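Local coordinates for stromal cell-derived factor 2-like protein (Arabidopsis thaliana, PDB 3MAL) that takes part in endoplasmic reticulum protein quality control and the unfolded protein response, forming a complex with ERDJ3B and BIP1 that supports accumulation of the immune receptor EFR, at residues 49-57 and 166-174; 99-110 and 151-162. All blocks are in the same frame, centred on the assembly; numbering follows the deposited sequence.

Contact 1: 49-57 and 166-174; sequences QSVTGFPGV and AGGQQEVCG
In the cap of this beta-trefoil, strands 49-54, 110-115 and 170-175 come from the three MIR repeats and pair with one another round a triangle; Gly-53 and Gln-170 form the side of it where the first repeat meets the third. The two strands run at 124°, too splayed for long pairing, and the regular part is one antiparallel hydrogen-bonded pair. Gly-53 N donates to Gln-170 O at 2.8 Å and Gln-170 N returns a bond to Gly-53 O at 2.9 Å. Beyond it the backbones separate and water 1 fills in, donating to Val-51 O at 2.6 Å and accepting from Val-172 N at 2.9 Å.

Side chains line the crossing. Val-172 lays CG2 against the backbone of the other strand, 3.3 Å from Thr-52 C, while its CG1 meets Val-51 CG1. Thr-52 carries OG1 between its backbone N and carbonyl carbon (chi1 70°), where the hydroxyl donates to Gln-169 OE1 at 2.6 Å. The hydroxyl lies 20° out of the plane of that amide. His-36 is a second partner of the same OG1. The chain of Gln-169 is extended beyond CG, which also carries NE2 to the edge of the Phe-54 ring, 3.7 Å from Phe-54 CD1, with amide and ring planes steeply inclined. A type II turn, Ala-166 to Gln-169, brings the glutamine in.

Chemically, the crossing is held by polar groups of both backbones and by an amide whose oxygen is gripped by a hydroxyl while its nitrogen rests at an aromatic edge. With its second bond to His-36, Thr-52 OG1 has its rotation fixed and ties Gln-169 to the neighbouring strand 34-38.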
# COMPACT_ATOMS: atom_id res chain seq x y z
N GLN A 49 -11.04 -0.51 8.84
CA GLN A 49 -9.93 -1.40 9.22
C GLN A 49 -8.61 -0.66 9.14
O GLN A 49 -8.32 0.02 8.14
CB GLN A 49 -9.90 -2.61 8.29
CG GLN A 49 -8.84 -3.70 8.65
CD GLN A 49 -8.94 -4.91 7.72
OE1 GLN A 49 -8.05 -5.15 6.89
NE2 GLN A 49 -10.03 -5.67 7.85
N SER A 50 -7.78 -0.81 10.18
CA SER A 50 -6.53 -0.08 10.29
C SER A 50 -5.39 -0.72 9.51
O SER A 50 -5.42 -1.91 9.15
CB SER A 50 -6.14 0.08 11.76
OG SER A 50 -5.89 -1.20 12.33
N VAL A 51 -4.42 0.12 9.18
CA VAL A 51 -3.23 -0.26 8.41
C VAL A 51 -2.03 0.30 9.20
O VAL A 51 -2.12 1.40 9.74
CB VAL A 51 -3.30 0.35 6.97
CG1 VAL A 51 -1.94 0.26 6.26
CG2 VAL A 51 -4.39 -0.33 6.15
N THR A 52 -0.95 -0.46 9.30
CA THR A 52 0.24 -0.07 10.07
C THR A 52 1.52 -0.48 9.37
O THR A 52 1.49 -1.19 8.34
CB THR A 52 0.27 -0.73 11.48
OG1 THR A 52 0.53 -2.14 11.35
CG2 THR A 52 -1.03 -0.50 12.25
N GLY A 53 2.64 -0.02 9.93
CA GLY A 53 3.95 -0.54 9.59
C GLY A 53 4.34 -1.63 10.57
O GLY A 53 4.31 -1.43 11.77
N PHE A 54 4.70 -2.80 10.05
CA PHE A 54 5.00 -3.99 10.87
C PHE A 54 6.48 -4.44 10.71
O PHE A 54 6.94 -4.68 9.60
CB PHE A 54 4.05 -5.12 10.44
CG PHE A 54 4.07 -6.30 11.34
CD1 PHE A 54 3.23 -6.36 12.46
CD2 PHE A 54 4.92 -7.38 11.08
CE1 PHE A 54 3.24 -7.46 13.30
CE2 PHE A 54 4.94 -8.50 11.92
CZ PHE A 54 4.10 -8.54 13.03
N PRO A 55 7.22 -4.61 11.82
CA PRO A 55 8.66 -4.88 11.62
C PRO A 55 9.12 -6.34 11.36
O PRO A 55 10.14 -6.55 10.70
CB PRO A 55 9.30 -4.35 12.91
CG PRO A 55 8.20 -4.55 13.97
CD PRO A 55 6.87 -4.38 13.24
N GLY A 56 8.39 -7.33 11.89
CA GLY A 56 8.79 -8.75 11.79
C GLY A 56 8.69 -9.31 10.37
O GLY A 56 7.78 -8.93 9.60
N VAL A 57 9.62 -10.20 10.02
CA VAL A 57 9.69 -10.83 8.71
C VAL A 57 8.54 -11.81 8.45
O VAL A 57 7.96 -11.84 7.34
CB VAL A 57 11.06 -11.61 8.51
CG1 VAL A 57 11.07 -12.41 7.22
CG2 VAL A 57 12.23 -10.68 8.54
N ALA A 166 -1.43 -3.14 19.25
CA ALA A 166 -0.52 -3.10 18.11
C ALA A 166 0.72 -2.28 18.43
O ALA A 166 1.33 -1.68 17.54
CB ALA A 166 -1.24 -2.53 16.85
N GLY A 167 1.09 -2.24 19.72
CA GLY A 167 2.28 -1.50 20.16
C GLY A 167 3.57 -1.90 19.47
O GLY A 167 3.83 -3.09 19.27
N GLY A 168 4.38 -0.91 19.11
CA GLY A 168 5.61 -1.16 18.35
C GLY A 168 5.40 -1.09 16.83
O GLY A 168 6.37 -1.01 16.08
N GLN A 169 4.14 -1.13 16.38
CA GLN A 169 3.81 -0.92 14.95
C GLN A 169 3.73 0.58 14.64
O GLN A 169 3.36 1.37 15.52
CB GLN A 169 2.50 -1.61 14.58
CG GLN A 169 2.61 -3.15 14.57
CD GLN A 169 1.26 -3.86 14.41
OE1 GLN A 169 0.41 -3.45 13.61
NE2 GLN A 169 1.08 -4.98 15.15
N GLN A 170 4.09 0.97 13.43
CA GLN A 170 4.16 2.40 13.06
C GLN A 170 2.84 2.86 12.44
O GLN A 170 2.14 2.08 11.76
CB GLN A 170 5.30 2.67 12.05
CG GLN A 170 6.66 2.44 12.62
CD GLN A 170 7.79 2.57 11.61
OE1 GLN A 170 7.58 2.67 10.38
NE2 GLN A 170 9.01 2.56 12.12
N GLU A 171 2.52 4.14 12.65
CA GLU A 171 1.47 4.80 11.88
C GLU A 171 1.79 4.77 10.39
O GLU A 171 2.93 5.02 9.98
CB GLU A 171 1.31 6.27 12.31
CG GLU A 171 -0.03 6.89 11.85
CD GLU A 171 -0.02 8.40 11.90
OE1 GLU A 171 1.00 8.99 11.52
OE2 GLU A 171 -1.02 9.00 12.31
N VAL A 172 0.77 4.48 9.60
CA VAL A 172 0.84 4.70 8.15
C VAL A 172 -0.18 5.79 7.84
O VAL A 172 -1.29 5.79 8.39
CB VAL A 172 0.58 3.38 7.38
CG1 VAL A 172 0.46 3.63 5.85
CG2 VAL A 172 1.70 2.38 7.70
N CYS A 173 0.21 6.74 6.99
CA CYS A 173 -0.69 7.86 6.66
C CYS A 173 -0.35 8.37 5.27
O CYS A 173 0.49 7.80 4.58
CB CYS A 173 -0.55 8.97 7.71
SG CYS A 173 1.09 9.71 7.79
N GLY A 174 -1.06 9.42 4.84
CA GLY A 174 -0.80 10.08 3.55
C GLY A 174 -0.39 11.53 3.81
O GLY A 174 -1.00 12.19 4.67
O HOH W 1 -1.70 3.76 10.83

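Contact 2: 99-110 and 151-162; sequences SHLHASPISGNL and TSGYLHSHDKKY
His-100 and Leu-110, at the two ends of the hairpin loop of the second MIR repeat, lie beside Thr-151 and Gly-153 of the third without any backbone pairing: the nearest CA atoms are 6.4 Å apart, His-100 to Thr-151. In this beta-trefoil the contact joins neighbouring repeats by side chains packing on side chains and backbone, and through one bridging water, with no direct hydrogen bond across.

At one end, Ile-106 reaches over Tyr-162. Its CD1 makes a CH-pi contact, 4.1 Å from the ring centroid of Tyr-162 and 20° off the normal, and also touches Lys-161 O. The Pro-105 and Tyr-162 side chains cross at about a right angle, with Pro-105 CG at the ring edge, near its plane, 3.2 Å from Tyr-162 OH.

In the middle, Ser-107 OG sits at the His-158 ring edge, in plane, beside CE1; both side chains hydrogen-bond to Glu-171, and Ser-107 OG also accepts from Asn-109 ND2. Lys-160 CD covers one face of that imidazole.

At the other end Thr-151 closes an ST turn and bonds His-148. Its CG2 packs on Leu-101 CD2. Water 2 donates to Ser-99 OG, which also bonds Glu-111 O, and bonds Thr-151 OG1, while Leu-110 CD2 lies 3.8 Å from Gly-153 CA.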
# COMPACT_ATOMS: atom_id res chain seq x y z
N SER A 99 -7.64 5.43 1.04
CA SER A 99 -7.49 6.76 1.69
C SER A 99 -8.71 7.68 1.42
O SER A 99 -9.61 7.30 0.74
CB SER A 99 -6.12 7.47 1.59
OG SER A 99 -5.90 8.53 2.47
N HIS A 100 -8.70 8.84 2.07
CA HIS A 100 -9.80 9.74 2.19
C HIS A 100 -9.45 10.87 3.19
O HIS A 100 -8.40 10.93 3.72
CB HIS A 100 -11.05 8.99 2.58
CG HIS A 100 -10.90 7.99 3.70
ND1 HIS A 100 -9.81 7.92 4.53
CD2 HIS A 100 -11.73 7.01 4.10
CE1 HIS A 100 -9.99 6.97 5.41
NE2 HIS A 100 -11.15 6.39 5.18
N LEU A 101 -10.37 11.80 3.34
CA LEU A 101 -10.09 12.96 4.14
C LEU A 101 -10.47 12.78 5.59
O LEU A 101 -11.32 13.49 6.09
CB LEU A 101 -10.73 14.22 3.56
CG LEU A 101 -10.45 14.64 2.12
CD1 LEU A 101 -11.34 15.73 1.56
CD2 LEU A 101 -9.07 14.97 1.88
N HIS A 102 -9.90 11.80 6.24
CA HIS A 102 -10.05 11.64 7.67
C HIS A 102 -8.65 11.80 8.26
O HIS A 102 -7.66 11.55 7.56
CB HIS A 102 -10.59 10.24 8.01
CG HIS A 102 -12.06 10.12 7.85
ND1 HIS A 102 -12.66 9.51 6.76
CD2 HIS A 102 -13.08 10.53 8.65
CE1 HIS A 102 -13.97 9.55 6.90
NE2 HIS A 102 -14.25 10.16 8.04
N ALA A 103 -8.57 12.24 9.51
CA ALA A 103 -7.29 12.35 10.23
C ALA A 103 -6.74 10.99 10.72
O ALA A 103 -7.46 10.21 11.35
CB ALA A 103 -7.42 13.34 11.41
N SER A 104 -5.47 10.72 10.40
CA SER A 104 -4.74 9.54 10.88
C SER A 104 -4.56 9.66 12.40
O SER A 104 -4.51 10.78 12.92
CB SER A 104 -3.39 9.43 10.17
OG SER A 104 -2.49 10.49 10.50
N PRO A 105 -4.43 8.52 13.12
CA PRO A 105 -4.57 8.61 14.59
C PRO A 105 -3.42 9.23 15.38
O PRO A 105 -3.65 9.66 16.52
CB PRO A 105 -4.77 7.14 15.02
CG PRO A 105 -4.71 6.31 13.77
CD PRO A 105 -4.19 7.15 12.66
N ILE A 106 -2.21 9.28 14.83
CA ILE A 106 -1.08 9.81 15.60
C ILE A 106 -0.68 11.21 15.14
O ILE A 106 -0.60 12.12 15.98
CB ILE A 106 0.18 8.84 15.63
CG1 ILE A 106 -0.17 7.53 16.35
CG2 ILE A 106 1.35 9.49 16.34
CD1 ILE A 106 1.04 6.55 16.50
N SER A 107 -0.46 11.38 13.84
CA SER A 107 0.09 12.62 13.30
C SER A 107 -0.96 13.57 12.66
O SER A 107 -0.63 14.68 12.25
CB SER A 107 1.21 12.32 12.30
OG SER A 107 0.70 11.60 11.17
N GLY A 108 -2.21 13.14 12.59
CA GLY A 108 -3.26 14.01 12.04
C GLY A 108 -3.06 14.31 10.57
O GLY A 108 -3.43 15.39 10.08
N ASN A 109 -2.46 13.35 9.85
CA ASN A 109 -2.33 13.43 8.39
C ASN A 109 -3.46 12.60 7.77
O ASN A 109 -4.43 12.29 8.45
CB ASN A 109 -0.93 12.97 7.95
CG ASN A 109 0.15 13.99 8.32
OD1 ASN A 109 0.11 15.13 7.87
ND2 ASN A 109 1.09 13.58 9.16
N LEU A 110 -3.37 12.27 6.49
CA LEU A 110 -4.50 11.59 5.84
C LEU A 110 -4.56 10.17 6.38
O LEU A 110 -3.56 9.46 6.35
CB LEU A 110 -4.27 11.55 4.32
CG LEU A 110 -4.83 12.53 3.28
CD1 LEU A 110 -5.81 13.62 3.78
CD2 LEU A 110 -3.73 13.06 2.32
N THR A 151 -6.98 11.98 -3.16
CA THR A 151 -6.50 12.99 -2.23
C THR A 151 -5.14 13.57 -2.61
O THR A 151 -4.73 14.58 -2.04
CB THR A 151 -6.34 12.43 -0.79
OG1 THR A 151 -5.44 11.31 -0.81
CG2 THR A 151 -7.68 12.00 -0.19
N SER A 152 -4.44 12.93 -3.53
CA SER A 152 -3.04 13.26 -3.85
C SER A 152 -2.03 12.99 -2.71
O SER A 152 -0.88 13.41 -2.80
CB SER A 152 -2.90 14.71 -4.35
OG SER A 152 -3.66 14.90 -5.51
N GLY A 153 -2.43 12.26 -1.66
CA GLY A 153 -1.51 11.87 -0.58
C GLY A 153 -0.52 10.77 -0.99
O GLY A 153 -0.92 9.79 -1.63
N TYR A 154 0.77 10.93 -0.68
CA TYR A 154 1.73 9.85 -0.86
C TYR A 154 1.62 8.94 0.35
O TYR A 154 1.57 9.42 1.49
CB TYR A 154 3.18 10.38 -0.97
CG TYR A 154 3.36 11.27 -2.15
CD1 TYR A 154 3.45 10.71 -3.44
CD2 TYR A 154 3.39 12.66 -2.02
CE1 TYR A 154 3.62 11.51 -4.55
CE2 TYR A 154 3.56 13.47 -3.14
CZ TYR A 154 3.66 12.88 -4.41
OH TYR A 154 3.81 13.64 -5.56
N LEU A 155 1.55 7.63 0.10
CA LEU A 155 1.64 6.63 1.16
C LEU A 155 2.92 6.90 1.97
O LEU A 155 4.03 6.97 1.40
CB LEU A 155 1.68 5.21 0.54
CG LEU A 155 1.68 4.07 1.57
CD1 LEU A 155 0.30 3.97 2.23
CD2 LEU A 155 2.05 2.76 0.86
N HIS A 156 2.78 6.98 3.28
CA HIS A 156 3.83 7.53 4.13
C HIS A 156 3.92 6.72 5.42
O HIS A 156 2.91 6.24 5.91
CB HIS A 156 3.45 8.98 4.49
CG HIS A 156 4.58 9.79 5.03
ND1 HIS A 156 4.85 9.88 6.38
CD2 HIS A 156 5.49 10.57 4.41
CE1 HIS A 156 5.90 10.66 6.57
NE2 HIS A 156 6.29 11.11 5.39
N SER A 157 5.14 6.53 5.93
CA SER A 157 5.31 6.08 7.30
C SER A 157 6.48 6.82 7.97
O SER A 157 7.13 7.70 7.37
CB SER A 157 5.49 4.56 7.39
OG SER A 157 5.13 4.08 8.68
N HIS A 158 6.73 6.47 9.23
CA HIS A 158 7.72 7.15 10.08
C HIS A 158 7.82 6.45 11.43
O HIS A 158 6.98 5.61 11.77
CB HIS A 158 7.39 8.64 10.32
CG HIS A 158 5.92 8.95 10.46
ND1 HIS A 158 5.39 10.19 10.16
CD2 HIS A 158 4.87 8.19 10.85
CE1 HIS A 158 4.09 10.19 10.37
NE2 HIS A 158 3.74 8.98 10.79
N ASP A 159 8.83 6.82 12.19
CA ASP A 159 9.07 6.26 13.51
C ASP A 159 8.11 6.91 14.53
O ASP A 159 8.54 7.59 15.46
CB ASP A 159 10.53 6.55 13.88
CG ASP A 159 10.97 5.86 15.14
OD1 ASP A 159 10.38 4.82 15.51
OD2 ASP A 159 11.90 6.38 15.78
N LYS A 160 6.81 6.71 14.30
CA LYS A 160 5.74 7.15 15.20
C LYS A 160 4.89 5.92 15.45
O LYS A 160 4.28 5.41 14.51
CB LYS A 160 4.93 8.30 14.59
CG LYS A 160 5.79 9.54 14.32
CD LYS A 160 4.94 10.78 14.10
CE LYS A 160 5.77 11.99 13.65
NZ LYS A 160 6.35 12.72 14.81
N LYS A 161 4.88 5.43 16.70
CA LYS A 161 4.38 4.09 16.98
C LYS A 161 3.19 4.03 17.92
O LYS A 161 3.09 4.83 18.85
CB LYS A 161 5.49 3.23 17.58
CG LYS A 161 6.75 3.07 16.74
CD LYS A 161 7.62 2.04 17.44
CE LYS A 161 9.10 2.31 17.32
NZ LYS A 161 9.70 1.59 16.18
N TYR A 162 2.31 3.06 17.68
CA TYR A 162 1.24 2.73 18.63
C TYR A 162 1.85 2.12 19.90
O TYR A 162 2.99 1.64 19.87
CB TYR A 162 0.21 1.79 17.96
CG TYR A 162 -0.43 2.45 16.74
CD1 TYR A 162 -0.06 2.09 15.45
CD2 TYR A 162 -1.36 3.47 16.90
CE1 TYR A 162 -0.64 2.71 14.33
CE2 TYR A 162 -1.93 4.11 15.81
CZ TYR A 162 -1.58 3.73 14.53
OH TYR A 162 -2.16 4.39 13.48
O HOH W 2 -3.59 9.67 1.11

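Contacts 1 and 2 lie with centres about 11 Å apart and are joined through strand 170-175, which belongs to contact 1, where it pairs with 49-54, and also pairs with strand 154-161 of contact 2. Glu-171 joins them. Its side chain turns away from 49-57 into the loop of contact 2, where OE1 bonds Ser-107 OG at 2.7 Å and also His-158 NE2, and OE2 takes Ile-106 N and Ser-104 OG. On the backbone, Glu-171 O bonds Ser-157 OG at 2.7 Å. Tyr-162 is a second bridge, through backbone bonds to Gly-168 and Gln-169; a bound ethanediol lies about 4 Å from its side chain, probably from the crystallisation liquor.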